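Local coordinates for hemopexin fold protein CP4 (Vigna unguiculata, PDB 3OYO) that is a seed protein with a haemopexin fold that binds a calcium ion, its precise biological role being uncertain, at residues V130-F133 against Y138-I141; E182-K187 against Y191-F196. All blocks are in the same frame, centred on the assembly; numbering follows the deposited sequence.

Following the chain from the N terminus, contact 1 comes first: 130-133 runs out, a four-residue connection turns back, and 138-141 pairs with it, closing a tight hairpin. Contact 2 repeats this later in the chain, where 191-196 folds back on 182-187 after three residues. The two loops lie in series, neither enclosing nor crossing the other. Each hairpin supplies the two middle strands of its own four-stranded antiparallel sheet, flanked by 120-123 and 147-154 in contact 1 and by 173-176 and 205-211 in contact 2. Their centres lie about 15 Å apart, and Phe196 of contact 2 meets Phe122, whose ring also stacks with Tyr131 of contact 1.

Contact 1: V130-F133 against Y138-I141; sequences VYLF and YVRI
The carbonyl O of Leu132 accepts a hydrogen bond from the backbone N of Val139 (3.1 Å) and a CA-H...O contact from Tyr138 CA (3.0 Å). In return Leu132 N reaches Val139 O at 2.9 Å in a nearly straight bond (N-H...O 170°). A second reciprocal pair joins Val130 and Ile141, its bond from Val130 N to Ile141 O the more bent. Tyr131 with Arg140 and Phe133 with Tyr138 are the non-hydrogen-bonded pairs, and their side chains share one face of the sheet. Arg140 runs alongside Tyr131, pointing the same way, and lays its CG over one face of the ring, 3.5 Å from Tyr131 CE1; farther out its guanidinium forms a salt bridge with Glu129. Near the plane of the same ring, at its edge, comes CD2 of Tyr138. With its CG between backbone N and carbonyl carbon (chi1 77°), the Tyr138 ring leads away from the partner strand, leaving CB 3.4 Å from Phe133 CD1. On the other face Leu132 crosses Ile141, its CD1 3.8 Å from Ile141 CG2 and 4.1 Å from Val139 CG1; Phe66 and Phe114 border this apolar cluster. Backbone hydrogen bonds join Tyr131 and Phe133 to strand 120-123 on one flank, Arg140 and Tyr138 to strand 147-154 on the other. The antiparallel beta hairpin forms the middle strands of a four-stranded haemopexin propeller blade.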
ATOM      1  N   VAL A 130       4.890  10.258   1.616  1.00  8.71           N
ATOM      2  CA  VAL A 130       4.412   8.970   1.159  1.00  9.01           C
ATOM      3  C   VAL A 130       4.949   8.762  -0.239  1.00  8.57           C
ATOM      4  O   VAL A 130       4.986   9.688  -1.039  1.00  9.10           O
ATOM      5  CB  VAL A 130       2.871   8.905   1.107  1.00 11.14           C
ATOM      6  CG1 VAL A 130       2.401   7.566   0.510  1.00 10.15           C
ATOM      7  CG2 VAL A 130       2.246   9.157   2.516  1.00 10.71           C
ATOM      8  N   TYR A 131       5.402   7.549  -0.512  1.00 12.81           N
ATOM      9  CA  TYR A 131       5.934   7.161  -1.804  1.00 11.96           C
ATOM     10  C   TYR A 131       4.807   6.602  -2.647  1.00 10.94           C
ATOM     11  O   TYR A 131       4.156   5.656  -2.249  1.00 11.72           O
ATOM     12  CB  TYR A 131       7.006   6.090  -1.635  1.00 16.12           C
ATOM     13  CG  TYR A 131       8.299   6.565  -1.045  1.00 17.84           C
ATOM     14  CD1 TYR A 131       9.332   7.045  -1.861  1.00 19.97           C
ATOM     15  CD2 TYR A 131       8.500   6.534   0.336  1.00 20.51           C
ATOM     16  CE1 TYR A 131      10.546   7.474  -1.317  1.00 20.68           C
ATOM     17  CE2 TYR A 131       9.715   6.978   0.900  1.00 24.51           C
ATOM     18  CZ  TYR A 131      10.726   7.448   0.062  1.00 23.50           C
ATOM     19  OH  TYR A 131      11.910   7.886   0.633  1.00 25.57           O
ATOM     20  N   LEU A 132       4.601   7.184  -3.821  1.00  5.92           N
ATOM     21  CA  LEU A 132       3.603   6.692  -4.777  1.00  4.69           C
ATOM     22  C   LEU A 132       4.308   6.026  -5.958  1.00  5.14           C
ATOM     23  O   LEU A 132       5.279   6.583  -6.515  1.00  4.59           O
ATOM     24  CB  LEU A 132       2.707   7.846  -5.275  1.00  5.48           C
ATOM     25  CG  LEU A 132       2.068   8.818  -4.262  1.00  6.40           C
ATOM     26  CD1 LEU A 132       1.301   9.907  -5.027  1.00  6.19           C
ATOM     27  CD2 LEU A 132       1.138   8.109  -3.281  1.00  6.38           C
ATOM     28  N   PHE A 133       3.829   4.860  -6.359  1.00  8.13           N
ATOM     29  CA  PHE A 133       4.410   4.114  -7.488  1.00  8.48           C
ATOM     30  C   PHE A 133       3.399   3.883  -8.633  1.00  9.04           C
ATOM     31  O   PHE A 133       2.262   3.483  -8.389  1.00  9.67           O
ATOM     32  CB  PHE A 133       4.941   2.753  -7.016  1.00  9.00           C
ATOM     33  CG  PHE A 133       5.996   2.858  -5.980  1.00 10.37           C
ATOM     34  CD1 PHE A 133       7.307   3.230  -6.332  1.00 10.22           C
ATOM     35  CD2 PHE A 133       5.681   2.682  -4.638  1.00  8.26           C
ATOM     36  CE1 PHE A 133       8.297   3.353  -5.351  1.00  9.81           C
ATOM     37  CE2 PHE A 133       6.632   2.830  -3.676  1.00  9.99           C
ATOM     38  CZ  PHE A 133       7.956   3.141  -4.011  1.00 10.54           C
ATOM     39  N   TYR A 138       8.005   6.838  -9.713  1.00  5.15           N
ATOM     40  CA  TYR A 138       7.570   7.077  -8.341  1.00  4.54           C
ATOM     41  C   TYR A 138       7.729   8.560  -8.047  1.00  4.41           C
ATOM     42  O   TYR A 138       8.412   9.285  -8.794  1.00  3.13           O
ATOM     43  CB  TYR A 138       8.363   6.267  -7.318  1.00 12.24           C
ATOM     44  CG  TYR A 138       9.720   6.828  -7.030  1.00 14.24           C
ATOM     45  CD1 TYR A 138      10.827   6.472  -7.814  1.00 17.75           C
ATOM     46  CD2 TYR A 138       9.906   7.708  -5.993  1.00 16.48           C
ATOM     47  CE1 TYR A 138      12.082   7.003  -7.553  1.00 18.78           C
ATOM     48  CE2 TYR A 138      11.145   8.250  -5.734  1.00 19.59           C
ATOM     49  CZ  TYR A 138      12.220   7.894  -6.523  1.00 16.94           C
ATOM     50  OH  TYR A 138      13.423   8.444  -6.242  1.00 19.81           O
ATOM     51  N   VAL A 139       7.048   9.029  -6.994  1.00  4.41           N
ATOM     52  CA  VAL A 139       7.177  10.380  -6.537  1.00  5.87           C
ATOM     53  C   VAL A 139       6.753  10.388  -5.052  1.00  7.56           C
ATOM     54  O   VAL A 139       5.887   9.602  -4.651  1.00 12.54           O
ATOM     55  CB  VAL A 139       6.235  11.339  -7.342  1.00  6.36           C
ATOM     56  CG1 VAL A 139       4.786  11.185  -6.868  1.00  6.96           C
ATOM     57  CG2 VAL A 139       6.700  12.755  -7.254  1.00  5.46           C
ATOM     58  N   ARG A 140       7.359  11.284  -4.263  1.00 11.51           N
ATOM     59  CA  ARG A 140       6.952  11.465  -2.883  1.00 11.98           C
ATOM     60  C   ARG A 140       5.949  12.586  -2.802  1.00 11.71           C
ATOM     61  O   ARG A 140       6.022  13.546  -3.551  1.00 12.96           O
ATOM     62  CB  ARG A 140       8.150  11.750  -1.983  1.00 14.92           C
ATOM     63  CG  ARG A 140       9.153  10.643  -1.955  1.00 17.37           C
ATOM     64  CD  ARG A 140      10.560  11.179  -2.054  1.00 22.06           C
ATOM     65  NE  ARG A 140      10.859  12.118  -0.981  1.00 22.66           N
ATOM     66  CZ  ARG A 140      11.762  13.111  -1.038  1.00 23.35           C
ATOM     67  NH1 ARG A 140      12.498  13.344  -2.108  1.00 21.54           N
ATOM     68  NH2 ARG A 140      11.914  13.891   0.000  1.00 25.84           N
ATOM     69  N   ILE A 141       4.970  12.425  -1.922  1.00  8.73           N
ATOM     70  CA  ILE A 141       3.970  13.447  -1.649  1.00  7.30           C
ATOM     71  C   ILE A 141       3.811  13.592  -0.140  1.00  7.24           C
ATOM     72  O   ILE A 141       3.925  12.612   0.565  1.00  6.49           O
ATOM     73  CB  ILE A 141       2.588  13.102  -2.341  1.00  9.30           C
ATOM     74  CG1 ILE A 141       1.629  14.280  -2.201  1.00  8.58           C
ATOM     75  CG2 ILE A 141       1.965  11.795  -1.841  1.00  7.19           C
ATOM     76  CD1 ILE A 141       0.358  14.114  -3.033  1.00  9.99           C
TER

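Contact 2: E182-K187 against Y191-F196; sequences EAYLFK and YVRIDF
Tyr191 meets Phe186 through its CB, 3.4 Å from Phe186 CD1. The two rings are near parallel but slid apart, so that they barely overlap. The edge of the Tyr191 ring receives Tyr184 CD1, 3.9 Å from Tyr191 CE2, and Trp216 packs edge-to-face against both tyrosines. Val192 exchanges backbone bonds with Leu185, the one from Leu185 N to Val192 O almost straight (175°). Arg193, with CG anti to its own N (chi1 -179°), runs beside Tyr184, then bends at chi3 to bring NH1 to Glu182 OE1 at 3.2 Å, a salt bridge whose hydrogen bond is weak. OE1 comes in at the edge of the guanidinium, the two planes 51° apart. An alanine in place of Glu182 is likely to leave the arginine without this counter-charge and its head freer to turn. Ile194 pairs with Ala183 through two backbone bonds, while its CG1 lies 3.8 Å from Ala183 CB and its CD1 meets Leu185 CD2. Asp195 is the non-hydrogen-bonded partner of Glu182. Phe196 brings CE2 to Ala183 CB at 4.0 Å, with Glu182 O near its ring plane. Strands 182-187 and 190-195 thus make the central hairpin of the last blade along the four-bladed haemopexin propeller.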
ATOM      1  N   GLU A 182      11.610  -0.159   7.828  1.00 16.87           N
ATOM      2  CA  GLU A 182      11.456  -1.241   6.829  1.00 16.27           C
ATOM      3  C   GLU A 182      10.117  -1.136   6.079  1.00 15.79           C
ATOM      4  O   GLU A 182       9.189  -0.497   6.542  1.00 15.46           O
ATOM      5  CB  GLU A 182      11.564  -2.616   7.509  1.00 19.34           C
ATOM      6  CG  GLU A 182      12.962  -2.913   8.043  1.00 21.91           C
ATOM      7  CD  GLU A 182      13.057  -4.230   8.770  1.00 24.65           C
ATOM      8  OE1 GLU A 182      14.149  -4.486   9.280  1.00 27.75           O
ATOM      9  OE2 GLU A 182      12.069  -5.010   8.840  1.00 26.08           O
ATOM     10  N   ALA A 183      10.060  -1.746   4.904  1.00 17.14           N
ATOM     11  CA  ALA A 183       8.855  -1.786   4.106  1.00 16.65           C
ATOM     12  C   ALA A 183       8.869  -3.100   3.332  1.00 16.70           C
ATOM     13  O   ALA A 183       9.923  -3.717   3.132  1.00 17.67           O
ATOM     14  CB  ALA A 183       8.770  -0.563   3.143  1.00  9.72           C
ATOM     15  N   TYR A 184       7.702  -3.537   2.898  1.00 11.01           N
ATOM     16  CA  TYR A 184       7.606  -4.742   2.101  1.00 10.07           C
ATOM     17  C   TYR A 184       7.050  -4.340   0.761  1.00  9.93           C
ATOM     18  O   TYR A 184       6.088  -3.552   0.709  1.00  9.49           O
ATOM     19  CB  TYR A 184       6.658  -5.745   2.792  1.00 10.11           C
ATOM     20  CG  TYR A 184       7.221  -6.298   4.079  1.00 10.72           C
ATOM     21  CD1 TYR A 184       8.173  -7.325   4.058  1.00  8.92           C
ATOM     22  CD2 TYR A 184       6.821  -5.783   5.324  1.00 10.61           C
ATOM     23  CE1 TYR A 184       8.671  -7.851   5.264  1.00 10.36           C
ATOM     24  CE2 TYR A 184       7.327  -6.311   6.521  1.00 11.10           C
ATOM     25  CZ  TYR A 184       8.246  -7.340   6.469  1.00 10.21           C
ATOM     26  OH  TYR A 184       8.771  -7.832   7.646  1.00 12.44           O
ATOM     27  N   LEU A 185       7.644  -4.875  -0.307  1.00  9.95           N
ATOM     28  CA  LEU A 185       7.215  -4.597  -1.686  1.00 10.07           C
ATOM     29  C   LEU A 185       6.679  -5.887  -2.285  1.00 10.47           C
ATOM     30  O   LEU A 185       7.247  -6.955  -2.037  1.00  9.21           O
ATOM     31  CB  LEU A 185       8.384  -4.071  -2.553  1.00 11.24           C
ATOM     32  CG  LEU A 185       9.334  -2.986  -2.013  1.00 12.47           C
ATOM     33  CD1 LEU A 185      10.290  -2.529  -3.142  1.00 11.85           C
ATOM     34  CD2 LEU A 185       8.565  -1.801  -1.384  1.00 12.63           C
ATOM     35  N   PHE A 186       5.605  -5.803  -3.063  1.00  9.34           N
ATOM     36  CA  PHE A 186       4.972  -7.026  -3.618  1.00  9.51           C
ATOM     37  C   PHE A 186       4.854  -6.829  -5.136  1.00  9.14           C
ATOM     38  O   PHE A 186       4.516  -5.735  -5.602  1.00  9.45           O
ATOM     39  CB  PHE A 186       3.583  -7.267  -2.999  1.00  9.85           C
ATOM     40  CG  PHE A 186       3.599  -7.510  -1.515  1.00 10.91           C
ATOM     41  CD1 PHE A 186       3.735  -8.811  -0.996  1.00  9.35           C
ATOM     42  CD2 PHE A 186       3.481  -6.446  -0.623  1.00  9.67           C
ATOM     43  CE1 PHE A 186       3.735  -9.027   0.382  1.00  9.43           C
ATOM     44  CE2 PHE A 186       3.483  -6.659   0.750  1.00 10.24           C
ATOM     45  CZ  PHE A 186       3.606  -7.955   1.256  1.00 11.22           C
ATOM     46  N   LYS A 187       5.224  -7.856  -5.903  1.00  8.07           N
ATOM     47  CA  LYS A 187       5.150  -7.810  -7.366  1.00  8.57           C
ATOM     48  C   LYS A 187       4.748  -9.199  -7.870  1.00  8.84           C
ATOM     49  O   LYS A 187       5.408 -10.192  -7.562  1.00  8.55           O
ATOM     50  CB  LYS A 187       6.498  -7.408  -7.954  1.00 12.99           C
ATOM     51  CG  LYS A 187       6.409  -6.443  -9.072  1.00 15.75           C
ATOM     52  CD  LYS A 187       5.756  -7.008 -10.320  1.00 17.17           C
ATOM     53  CE  LYS A 187       5.701  -6.015 -11.493  1.00 18.62           C
ATOM     54  NZ  LYS A 187       7.011  -5.333 -11.763  1.00 18.17           N
ATOM     55  N   TYR A 191       7.737 -11.053  -3.348  1.00 10.86           N
ATOM     56  CA  TYR A 191       7.865  -9.909  -2.462  1.00 11.14           C
ATOM     57  C   TYR A 191       9.323  -9.833  -1.981  1.00 10.37           C
ATOM     58  O   TYR A 191      10.097 -10.797  -2.103  1.00  8.81           O
ATOM     59  CB  TYR A 191       6.882  -9.991  -1.261  1.00 13.67           C
ATOM     60  CG  TYR A 191       7.462 -10.753  -0.073  1.00 14.40           C
ATOM     61  CD1 TYR A 191       7.650 -12.133  -0.130  1.00 13.48           C
ATOM     62  CD2 TYR A 191       7.829 -10.082   1.096  1.00 16.01           C
ATOM     63  CE1 TYR A 191       8.225 -12.819   0.926  1.00 15.08           C
ATOM     64  CE2 TYR A 191       8.403 -10.772   2.177  1.00 16.14           C
ATOM     65  CZ  TYR A 191       8.600 -12.139   2.066  1.00 16.17           C
ATOM     66  OH  TYR A 191       9.180 -12.810   3.111  1.00 16.31           O
ATOM     67  N   VAL A 192       9.669  -8.672  -1.437  1.00  8.51           N
ATOM     68  CA  VAL A 192      10.962  -8.485  -0.874  1.00  9.56           C
ATOM     69  C   VAL A 192      10.852  -7.462   0.254  1.00  9.25           C
ATOM     70  O   VAL A 192       9.943  -6.620   0.270  1.00  6.56           O
ATOM     71  CB  VAL A 192      11.981  -7.960  -1.946  1.00  9.58           C
ATOM     72  CG1 VAL A 192      11.696  -6.528  -2.289  1.00  8.28           C
ATOM     73  CG2 VAL A 192      13.433  -8.127  -1.459  1.00  9.98           C
ATOM     74  N   ARG A 193      11.816  -7.518   1.154  1.00 11.52           N
ATOM     75  CA  ARG A 193      11.924  -6.576   2.255  1.00 12.39           C
ATOM     76  C   ARG A 193      13.006  -5.548   1.953  1.00 13.10           C
ATOM     77  O   ARG A 193      14.041  -5.870   1.352  1.00 12.06           O
ATOM     78  CB  ARG A 193      12.262  -7.322   3.563  1.00 14.80           C
ATOM     79  CG  ARG A 193      12.361  -6.423   4.787  1.00 16.18           C
ATOM     80  CD  ARG A 193      12.484  -7.238   6.086  1.00 16.45           C
ATOM     81  NE  ARG A 193      13.594  -8.176   6.081  1.00 17.51           N
ATOM     82  CZ  ARG A 193      14.755  -7.990   6.700  1.00 18.47           C
ATOM     83  NH1 ARG A 193      15.019  -6.865   7.379  1.00 20.30           N
ATOM     84  NH2 ARG A 193      15.660  -8.936   6.633  1.00 19.42           N
ATOM     85  N   ILE A 194      12.741  -4.306   2.382  1.00 13.92           N
ATOM     86  CA  ILE A 194      13.683  -3.188   2.247  1.00 15.03           C
ATOM     87  C   ILE A 194      13.892  -2.364   3.531  1.00 15.44           C
ATOM     88  O   ILE A 194      13.031  -2.305   4.433  1.00 13.88           O
ATOM     89  CB  ILE A 194      13.294  -2.192   1.108  1.00 15.77           C
ATOM     90  CG1 ILE A 194      12.016  -1.396   1.447  1.00 14.78           C
ATOM     91  CG2 ILE A 194      13.299  -2.895  -0.244  1.00 17.80           C
ATOM     92  CD1 ILE A 194      11.768  -0.152   0.521  1.00 13.18           C
ATOM     93  N   ASP A 195      15.051  -1.720   3.594  1.00 19.45           N
ATOM     94  CA  ASP A 195      15.365  -0.806   4.671  1.00 20.56           C
ATOM     95  C   ASP A 195      15.676   0.514   3.967  1.00 21.63           C
ATOM     96  O   ASP A 195      16.679   0.611   3.252  1.00 26.29           O
ATOM     97  CB  ASP A 195      16.577  -1.328   5.457  1.00 26.22           C
ATOM     98  CG  ASP A 195      16.968  -0.415   6.625  1.00 27.97           C
ATOM     99  OD1 ASP A 195      17.314   0.753   6.395  1.00 30.23           O
ATOM    100  OD2 ASP A 195      16.899  -0.878   7.774  1.00 30.79           O
ATOM    101  N   PHE A 196      14.799   1.509   4.144  1.00 22.67           N
ATOM    102  CA  PHE A 196      14.941   2.770   3.415  1.00 23.38           C
ATOM    103  C   PHE A 196      15.298   3.870   4.411  1.00 24.60           C
ATOM    104  O   PHE A 196      15.100   3.726   5.613  1.00 27.67           O
ATOM    105  CB  PHE A 196      13.674   3.111   2.594  1.00 19.20           C
ATOM    106  CG  PHE A 196      12.470   3.389   3.448  1.00 17.78           C
ATOM    107  CD1 PHE A 196      12.207   4.695   3.906  1.00 17.22           C
ATOM    108  CD2 PHE A 196      11.608   2.360   3.824  1.00 16.36           C
ATOM    109  CE1 PHE A 196      11.158   4.963   4.775  1.00 16.10           C
ATOM    110  CE2 PHE A 196      10.521   2.627   4.701  1.00 16.42           C
ATOM    111  CZ  PHE A 196      10.296   3.926   5.159  1.00 17.03           C
TER